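Local coordinates for Bd3459 (Bdellovibrio bacteriovorus, PDB 5CEC), which is a predatory endopeptidase of the peptidase S13 family, probably cleaving peptide bonds next to D-alanine in cell-wall peptidoglycan, and is bound by the ankyrin-repeat immunity protein Bd3460, at residues D87-T92 with D430-L435; G117-Y122 with T192-K197; N258-L263 with I284-G289. The protein carries 1 engineered substitution. All coordinates share one frame; numbering follows the deposited sequence.

Contact 1 of 3, residues D87-T92 with D430-L435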
# COMPACT_ATOMS: atom_id res chain seq x y z
N ASP A 87 -2.91 -21.08 1.45
CA ASP A 87 -2.36 -21.62 2.68
C ASP A 87 -0.93 -22.09 2.53
O ASP A 87 -0.34 -22.66 3.47
CB ASP A 87 -3.27 -22.74 3.17
CG ASP A 87 -4.68 -22.26 3.48
OD1 ASP A 87 -4.79 -21.34 4.31
OD2 ASP A 87 -5.66 -22.79 2.91
N TYR A 88 -0.33 -21.85 1.37
CA TYR A 88 1.07 -22.27 1.12
C TYR A 88 2.00 -21.54 2.11
O TYR A 88 1.81 -20.34 2.37
CB TYR A 88 1.48 -21.89 -0.30
CG TYR A 88 2.90 -22.25 -0.65
CD1 TYR A 88 3.24 -23.55 -1.00
CD2 TYR A 88 3.93 -21.30 -0.61
CE1 TYR A 88 4.53 -23.89 -1.32
CE2 TYR A 88 5.22 -21.63 -0.94
CZ TYR A 88 5.53 -22.94 -1.28
OH TYR A 88 6.82 -23.28 -1.61
N ARG A 89 3.01 -22.25 2.62
CA ARG A 89 4.07 -21.63 3.39
C ARG A 89 5.43 -21.87 2.75
O ARG A 89 5.69 -22.94 2.21
CB ARG A 89 4.05 -22.18 4.82
CG ARG A 89 2.82 -21.79 5.60
CD ARG A 89 2.68 -22.57 6.87
NE ARG A 89 1.50 -22.22 7.64
CZ ARG A 89 1.46 -21.37 8.66
NH1 ARG A 89 2.52 -20.64 9.00
NH2 ARG A 89 0.31 -21.18 9.30
N PHE A 90 6.28 -20.84 2.78
CA PHE A 90 7.63 -20.93 2.31
C PHE A 90 8.43 -21.58 3.42
O PHE A 90 8.52 -21.04 4.52
CB PHE A 90 8.15 -19.52 2.00
CG PHE A 90 7.45 -18.90 0.82
CD1 PHE A 90 6.26 -18.19 0.97
CD2 PHE A 90 7.96 -19.05 -0.45
CE1 PHE A 90 5.59 -17.67 -0.14
CE2 PHE A 90 7.30 -18.54 -1.57
CZ PHE A 90 6.12 -17.83 -1.40
N LYS A 91 9.01 -22.73 3.11
CA LYS A 91 9.65 -23.60 4.14
C LYS A 91 11.16 -23.45 4.05
O LYS A 91 11.83 -24.21 3.32
CB LYS A 91 9.18 -25.04 3.95
CG LYS A 91 7.68 -25.18 4.06
CD LYS A 91 7.22 -26.58 3.69
CE LYS A 91 5.76 -26.61 3.27
NZ LYS A 91 5.45 -25.71 2.11
N THR A 92 11.70 -22.45 4.74
CA THR A 92 13.15 -22.24 4.78
C THR A 92 13.73 -23.31 5.71
O THR A 92 13.20 -23.54 6.80
CB THR A 92 13.47 -20.83 5.31
OG1 THR A 92 12.84 -19.86 4.46
CG2 THR A 92 14.96 -20.56 5.34
N ASP A 430 3.87 -16.74 11.88
CA ASP A 430 2.74 -16.89 12.79
C ASP A 430 3.07 -17.99 13.80
O ASP A 430 4.21 -18.40 13.90
CB ASP A 430 1.43 -17.10 12.02
CG ASP A 430 1.31 -18.49 11.40
OD1 ASP A 430 2.28 -19.28 11.45
OD2 ASP A 430 0.22 -18.81 10.87
N LYS A 431 2.06 -18.48 14.51
CA LYS A 431 2.27 -19.50 15.55
C LYS A 431 2.69 -20.88 15.02
O LYS A 431 3.03 -21.75 15.82
CB LYS A 431 1.03 -19.58 16.46
CG LYS A 431 -0.17 -20.28 15.84
CD LYS A 431 -1.36 -20.35 16.79
CE LYS A 431 -2.08 -19.02 16.93
NZ LYS A 431 -3.18 -19.08 17.93
N TYR A 432 2.72 -21.07 13.70
CA TYR A 432 3.27 -22.31 13.11
C TYR A 432 4.65 -22.15 12.52
O TYR A 432 5.19 -23.08 11.93
CB TYR A 432 2.28 -22.92 12.10
CG TYR A 432 0.97 -23.27 12.76
CD1 TYR A 432 0.82 -24.46 13.49
CD2 TYR A 432 -0.12 -22.40 12.69
CE1 TYR A 432 -0.38 -24.76 14.12
CE2 TYR A 432 -1.33 -22.71 13.30
CZ TYR A 432 -1.44 -23.88 14.03
OH TYR A 432 -2.63 -24.18 14.63
N SER A 433 5.26 -20.97 12.73
CA SER A 433 6.57 -20.66 12.17
C SER A 433 7.73 -21.06 13.04
O SER A 433 8.87 -20.97 12.60
CB SER A 433 6.68 -19.16 11.88
OG SER A 433 5.71 -18.75 10.91
N TYR A 434 7.47 -21.52 14.26
CA TYR A 434 8.54 -21.91 15.15
C TYR A 434 9.47 -22.92 14.49
O TYR A 434 9.03 -23.80 13.75
CB TYR A 434 8.00 -22.50 16.44
CG TYR A 434 7.19 -21.52 17.27
CD1 TYR A 434 7.81 -20.49 17.96
CD2 TYR A 434 5.80 -21.66 17.42
CE1 TYR A 434 7.10 -19.63 18.75
CE2 TYR A 434 5.08 -20.79 18.22
CZ TYR A 434 5.74 -19.76 18.87
OH TYR A 434 5.06 -18.90 19.68
N LEU A 435 10.76 -22.81 14.77
CA LEU A 435 11.72 -23.76 14.22
C LEU A 435 11.41 -25.14 14.72
O LEU A 435 11.38 -25.35 15.93
CB LEU A 435 13.13 -23.49 14.68
CG LEU A 435 14.08 -22.61 13.97
CD1 LEU A 435 15.44 -22.61 14.68
CD2 LEU A 435 14.23 -23.05 12.51
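Arg89 reaches Asp430 end-on, giving one terminal nitrogen to each carboxylate oxygen in a two-pronged salt bridge. NH1 of Arg89 lies 2.8 Å from OD1 of Asp430. That bond is nearly straight, with an N-H...O angle of 164°. NH2 of Arg89 lies equally close, 2.8 Å, to OD2 of Asp430. The two flat groups are not coplanar but turned 43° against each other. NH2 comes in on the syn lone pair of OD2, whereas NH1 meets OD1 from above the carboxylate plane. Arg89 is extended from CG to NE, which carries its guanidinium across to the loop, and its NH1 has a second acceptor in Ser237 O.

Hydrogen bonds within 430-435 hold the acid in place. The backbone N of Tyr432 donates to OD1 of Asp430 (2.9 Å) from the face opposite NH1, closing an Asx turn inside the type I turn from Asp430 to Ser433. Asp430 N in turn donates to Ser433 OG at 2.9 Å, and that hydroxyl is also bonded to Met236 O.

The remaining contact is packing. CB of Tyr432 sits 3.6 Å above one face of the Arg89 guanidinium, offset toward its rim.

In the mixed sheet, strand 231-236 lies between strands 91-98 and 436-437, so the salt bridge joins the chain leading into two of its strands. Two donors on OD1 and two acceptors on NH1 fix the rotation of both groups, and this probably stabilises the charged form of Asp430.

Contact 2 of 3, residues G117-Y122 with T192-K197. With SO4 (sulfate ion), chain E.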
# COMPACT_ATOMS: atom_id res chain seq x y z
N GLY A 117 13.13 -10.44 5.74
CA GLY A 117 13.94 -9.26 5.98
C GLY A 117 14.20 -9.13 7.47
O GLY A 117 14.35 -10.13 8.18
N ARG A 118 14.20 -7.88 7.94
CA ARG A 118 14.40 -7.60 9.37
C ARG A 118 13.56 -8.46 10.28
O ARG A 118 14.09 -9.08 11.20
CB ARG A 118 14.08 -6.10 9.65
CG ARG A 118 14.25 -5.71 11.12
CD ARG A 118 13.45 -4.45 11.45
NE ARG A 118 13.83 -3.31 10.63
CZ ARG A 118 14.89 -2.52 10.85
NH1 ARG A 118 15.75 -2.75 11.84
NH2 ARG A 118 15.08 -1.48 10.06
N ASN A 119 12.25 -8.45 10.08
CA ASN A 119 11.37 -9.02 11.11
C ASN A 119 11.41 -10.54 11.14
O ASN A 119 11.44 -11.16 12.23
CB ASN A 119 9.97 -8.46 10.98
CG ASN A 119 9.91 -7.00 11.32
OD1 ASN A 119 10.59 -6.59 12.24
ND2 ASN A 119 9.15 -6.22 10.59
N MET A 120 11.45 -11.19 9.97
CA MET A 120 11.67 -12.64 9.95
C MET A 120 13.03 -13.02 10.55
O MET A 120 13.16 -14.05 11.22
CB MET A 120 11.45 -13.21 8.56
CG MET A 120 11.47 -14.72 8.57
SD MET A 120 10.17 -15.43 9.58
CE MET A 120 9.59 -16.78 8.58
N SER A 121 14.03 -12.18 10.33
CA SER A 121 15.37 -12.42 10.87
C SER A 121 15.33 -12.34 12.39
O SER A 121 15.92 -13.19 13.07
CB SER A 121 16.39 -11.43 10.32
OG SER A 121 16.61 -11.65 8.94
N TYR A 122 14.65 -11.33 12.92
CA TYR A 122 14.48 -11.23 14.37
C TYR A 122 13.80 -12.45 14.95
O TYR A 122 14.20 -12.95 15.99
CB TYR A 122 13.66 -9.99 14.74
CG TYR A 122 14.32 -8.62 14.55
CD1 TYR A 122 15.67 -8.47 14.21
CD2 TYR A 122 13.56 -7.48 14.71
CE1 TYR A 122 16.24 -7.22 14.05
CE2 TYR A 122 14.11 -6.23 14.55
CZ TYR A 122 15.44 -6.10 14.23
OH TYR A 122 15.95 -4.84 14.09
N THR A 192 11.25 -4.52 19.85
CA THR A 192 10.11 -4.50 20.79
C THR A 192 8.77 -4.22 20.06
O THR A 192 7.76 -4.82 20.40
CB THR A 192 10.33 -3.59 22.01
OG1 THR A 192 10.37 -2.25 21.59
CG2 THR A 192 11.65 -3.97 22.73
N ILE A 193 8.78 -3.41 19.00
CA ILE A 193 7.57 -3.19 18.19
C ILE A 193 7.12 -4.52 17.62
O ILE A 193 5.94 -4.87 17.72
CB ILE A 193 7.82 -2.14 17.08
CG1 ILE A 193 8.03 -0.74 17.68
CG2 ILE A 193 6.67 -2.14 16.05
CD1 ILE A 193 8.63 0.25 16.70
N LEU A 194 8.07 -5.29 17.08
CA LEU A 194 7.71 -6.59 16.49
C LEU A 194 7.21 -7.56 17.57
O LEU A 194 6.22 -8.26 17.36
CB LEU A 194 8.90 -7.20 15.78
CG LEU A 194 8.66 -8.57 15.15
CD1 LEU A 194 7.61 -8.46 14.05
CD2 LEU A 194 9.97 -9.15 14.67
N LYS A 195 7.91 -7.62 18.69
CA LYS A 195 7.59 -8.58 19.74
C LYS A 195 6.18 -8.33 20.26
O LYS A 195 5.45 -9.29 20.55
CB LYS A 195 8.62 -8.50 20.88
CG LYS A 195 8.34 -9.42 22.07
CD LYS A 195 9.51 -9.43 23.04
CE LYS A 195 9.26 -10.42 24.18
NZ LYS A 195 8.14 -10.01 25.05
N THR A 196 5.79 -7.06 20.37
CA THR A 196 4.44 -6.71 20.80
C THR A 196 3.39 -7.14 19.80
O THR A 196 2.36 -7.67 20.18
CB THR A 196 4.35 -5.20 21.07
OG1 THR A 196 5.26 -4.88 22.13
CG2 THR A 196 2.94 -4.79 21.47
N LYS A 197 3.65 -6.90 18.51
CA LYS A 197 2.76 -7.41 17.44
C LYS A 197 2.67 -8.92 17.48
O LYS A 197 1.57 -9.48 17.38
CB LYS A 197 3.25 -6.96 16.07
CG LYS A 197 3.05 -5.49 15.80
CD LYS A 197 3.72 -5.08 14.52
CE LYS A 197 3.66 -3.57 14.33
NZ LYS A 197 2.32 -3.13 13.84
S SO4 E . 19.01 -1.39 12.21
O1 SO4 E . 17.70 -0.74 12.47
O2 SO4 E . 20.03 -0.40 11.82
O3 SO4 E . 18.90 -2.54 11.29
O4 SO4 E . 19.53 -2.03 13.47
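Three oxygens gather round NH1 of Arg118, on the same helical turn whose Asn119 and Tyr122 meet Leu194. A sulfate ion, probably from the crystallisation liquor, receives the stronger of its two bonds through O1, 2.9 Å from Arg118 NH1, and a weak one through O3. The third oxygen is Tyr122 OH, 3.1 Å from Arg118 NH1 and within 2° of the guanidinium plane. NE of the arginine is in a salt bridge with Glu153, and Trp149 NE1 also holds the sulfate, so the guanidinium and the anion each have more than one partner.

Between the helices there is van der Waals packing round one methyl, which also touches two oxygens of Asn119. Leu194 has CG anti to its backbone N (chi1 179°), and this sends its CD2 branch between Asn119 and Tyr122. CD2 of Leu194 touches the backbone O of Asn119 at 3.5 Å and lies almost as near to OD1 of the same residue. It also meets CB of Tyr122 at 3.8 Å, near the plane of the Tyr122 ring, at its edge. CD1 rests on CG of Asn119. The Asn119 and Leu194 side chains run antiparallel alongside each other; ND2 of Asn119 is hydrogen-bonded to Glu152 OE2.

This is a helix-helix contact in which one leucine of helix 188-200 sits against residues one turn apart, Asn119 and Tyr122, on the first turn of helix 118-130, where Gly117 is the N-cap.

Contact 3 of 3, residues N258-L263 with I284-G289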
# COMPACT_ATOMS: atom_id res chain seq x y z
N ASN A 258 9.14 -10.10 -6.24
CA ASN A 258 9.72 -11.38 -5.95
C ASN A 258 8.77 -12.54 -6.17
O ASN A 258 9.21 -13.59 -6.60
CB ASN A 258 10.38 -11.40 -4.57
CG ASN A 258 11.77 -10.80 -4.62
OD1 ASN A 258 12.70 -11.46 -5.05
ND2 ASN A 258 11.88 -9.51 -4.28
N LEU A 259 7.49 -12.36 -5.86
CA LEU A 259 6.52 -13.40 -6.18
C LEU A 259 6.52 -13.64 -7.69
O LEU A 259 6.51 -14.78 -8.13
CB LEU A 259 5.12 -13.04 -5.70
CG LEU A 259 4.85 -13.21 -4.21
CD1 LEU A 259 3.55 -12.57 -3.83
CD2 LEU A 259 4.88 -14.69 -3.79
N TYR A 260 6.49 -12.57 -8.48
CA TYR A 260 6.42 -12.68 -9.95
C TYR A 260 7.64 -13.38 -10.49
O TYR A 260 7.53 -14.27 -11.35
CB TYR A 260 6.26 -11.28 -10.49
CG TYR A 260 6.12 -11.08 -11.96
CD1 TYR A 260 7.23 -10.85 -12.76
CD2 TYR A 260 4.87 -11.04 -12.55
CE1 TYR A 260 7.10 -10.58 -14.11
CE2 TYR A 260 4.73 -10.79 -13.92
CZ TYR A 260 5.84 -10.56 -14.68
OH TYR A 260 5.66 -10.28 -16.01
N TRP A 261 8.83 -13.05 -9.98
CA TRP A 261 10.03 -13.74 -10.42
C TRP A 261 10.06 -15.18 -9.95
O TRP A 261 10.43 -16.09 -10.71
CB TRP A 261 11.28 -13.01 -9.93
CG TRP A 261 11.43 -11.64 -10.48
CD1 TRP A 261 11.05 -11.17 -11.71
CD2 TRP A 261 12.02 -10.52 -9.80
NE1 TRP A 261 11.39 -9.84 -11.85
CE2 TRP A 261 11.96 -9.42 -10.67
CE3 TRP A 261 12.59 -10.34 -8.54
CZ2 TRP A 261 12.46 -8.17 -10.32
CZ3 TRP A 261 13.05 -9.07 -8.19
CH2 TRP A 261 12.99 -8.02 -9.08
N ASN A 262 9.65 -15.42 -8.71
CA ASN A 262 9.58 -16.79 -8.20
C ASN A 262 8.74 -17.71 -9.08
O ASN A 262 9.07 -18.87 -9.20
CB ASN A 262 8.94 -16.84 -6.80
CG ASN A 262 9.86 -16.37 -5.68
OD1 ASN A 262 11.03 -16.04 -5.89
ND2 ASN A 262 9.30 -16.36 -4.48
N LEU A 263 7.63 -17.21 -9.59
CA LEU A 263 6.71 -17.99 -10.38
C LEU A 263 7.13 -18.12 -11.86
O LEU A 263 6.46 -18.80 -12.63
CB LEU A 263 5.30 -17.43 -10.24
CG LEU A 263 4.73 -17.42 -8.82
CD1 LEU A 263 3.43 -16.65 -8.71
CD2 LEU A 263 4.47 -18.85 -8.36
N ILE A 284 -3.46 -7.83 -21.96
CA ILE A 284 -2.63 -7.63 -20.78
C ILE A 284 -1.16 -7.82 -21.12
O ILE A 284 -0.81 -8.79 -21.78
CB ILE A 284 -3.07 -8.59 -19.63
CG1 ILE A 284 -2.25 -8.35 -18.35
CG2 ILE A 284 -3.02 -10.06 -20.05
CD1 ILE A 284 -2.90 -8.92 -17.10
N GLU A 285 -0.31 -6.89 -20.69
CA GLU A 285 1.10 -6.97 -20.98
C GLU A 285 1.84 -6.55 -19.73
O GLU A 285 1.81 -5.39 -19.33
CB GLU A 285 1.46 -6.10 -22.16
CG GLU A 285 2.92 -6.19 -22.55
CD GLU A 285 3.29 -5.24 -23.67
OE1 GLU A 285 2.46 -5.00 -24.58
OE2 GLU A 285 4.43 -4.75 -23.65
N PHE A 286 2.48 -7.53 -19.11
CA PHE A 286 3.22 -7.32 -17.89
C PHE A 286 4.73 -7.44 -18.12
O PHE A 286 5.21 -8.18 -19.00
CB PHE A 286 2.82 -8.37 -16.83
CG PHE A 286 1.69 -7.93 -15.92
CD1 PHE A 286 0.59 -7.23 -16.41
CD2 PHE A 286 1.74 -8.25 -14.57
CE1 PHE A 286 -0.43 -6.85 -15.54
CE2 PHE A 286 0.70 -7.87 -13.72
CZ PHE A 286 -0.37 -7.18 -14.19
N HIS A 287 5.48 -6.71 -17.30
CA HIS A 287 6.91 -6.84 -17.24
C HIS A 287 7.43 -7.05 -15.83
O HIS A 287 8.61 -7.37 -15.67
CB HIS A 287 7.57 -5.60 -17.85
CG HIS A 287 7.04 -5.24 -19.19
ND1 HIS A 287 7.51 -5.84 -20.33
CD2 HIS A 287 6.03 -4.42 -19.57
CE1 HIS A 287 6.83 -5.39 -21.37
NE2 HIS A 287 5.94 -4.52 -20.94
N ASN A 288 6.59 -6.85 -14.80
CA ASN A 288 6.99 -7.08 -13.44
C ASN A 288 5.74 -7.35 -12.63
O ASN A 288 4.62 -7.29 -13.15
CB ASN A 288 7.85 -5.92 -12.89
CG ASN A 288 7.10 -4.60 -12.80
OD1 ASN A 288 5.90 -4.54 -12.68
ND2 ASN A 288 7.85 -3.52 -12.89
N GLY A 289 5.92 -7.67 -11.35
CA GLY A 289 4.80 -8.01 -10.50
C GLY A 289 4.15 -6.84 -9.81
O GLY A 289 3.03 -6.93 -9.34
O HOH W 1 10.48 -8.59 -14.24
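With CG of Tyr260 anti to the backbone N (chi1 -178°) and the ring turned to chi2 -92°, the phenol lies flat against the Asn288-Gly289 peptide. The carbonyl C of Asn288 is 3.5 Å above the plane of the Tyr260 ring, over its centre, and the N of Gly289 is at the same height nearer the rim. Since Gly289 has no side chain, its CA can approach to 3.6 Å from CB of Tyr260.

Farther along the ring, OH of Tyr260 meets CB of Phe286 at 3.5 Å. CE2 of Tyr260 lies in the plane of the Phe286 ring, at its edge, 4.0 Å from CD2 of Phe286. The hydroxyl is satisfied by a hydrogen bond with Thr266 OG1.

A water spans the two segments beside the ring. Trp261 NE1 donates to it over 2.8 Å, and the water passes a bond on to the O of His287 at 2.7 Å.

Asn303 ND2 bonds Asn288 O, the carbonyl of the peptide under the ring, while Thr76 OG1 holds the following carbonyl, Gly289 O, and the side-chain ND2 of Asn288 is bonded to Glu294. Gly289 lies near, without touching, the residues of a putative SxxK active-site pattern. The ring thus rests on a peptide whose carbonyl oxygen is held by Asn303, so a buried aromatic face meets a buried amide without leaving that oxygen unpaired.

Contact 1 closes the longest loop, and both others are nested inside it; along the chain 117-122 with 192-197 closes before 258-263 with 284-289 opens. Centres of contacts 1 and 2 are 15 Å apart, bridged by helix 118-130, which carries one side of contact 2 and meets Ser433 and Leu435 of contact 1 through Phe123 and Leu128. Contact 3 is 24 Å from contact 1 between centres, yet through Phe90 the chain beside contact 1 packs on helix 253-262: CZ of Phe90 lies 4.1 Å from CD2 of Leu259. Contacts 2 and 3, 28 Å apart between centres, lie on opposite sides of the chain's centre, and it is contact 3 that lies near the putative SxxK residues.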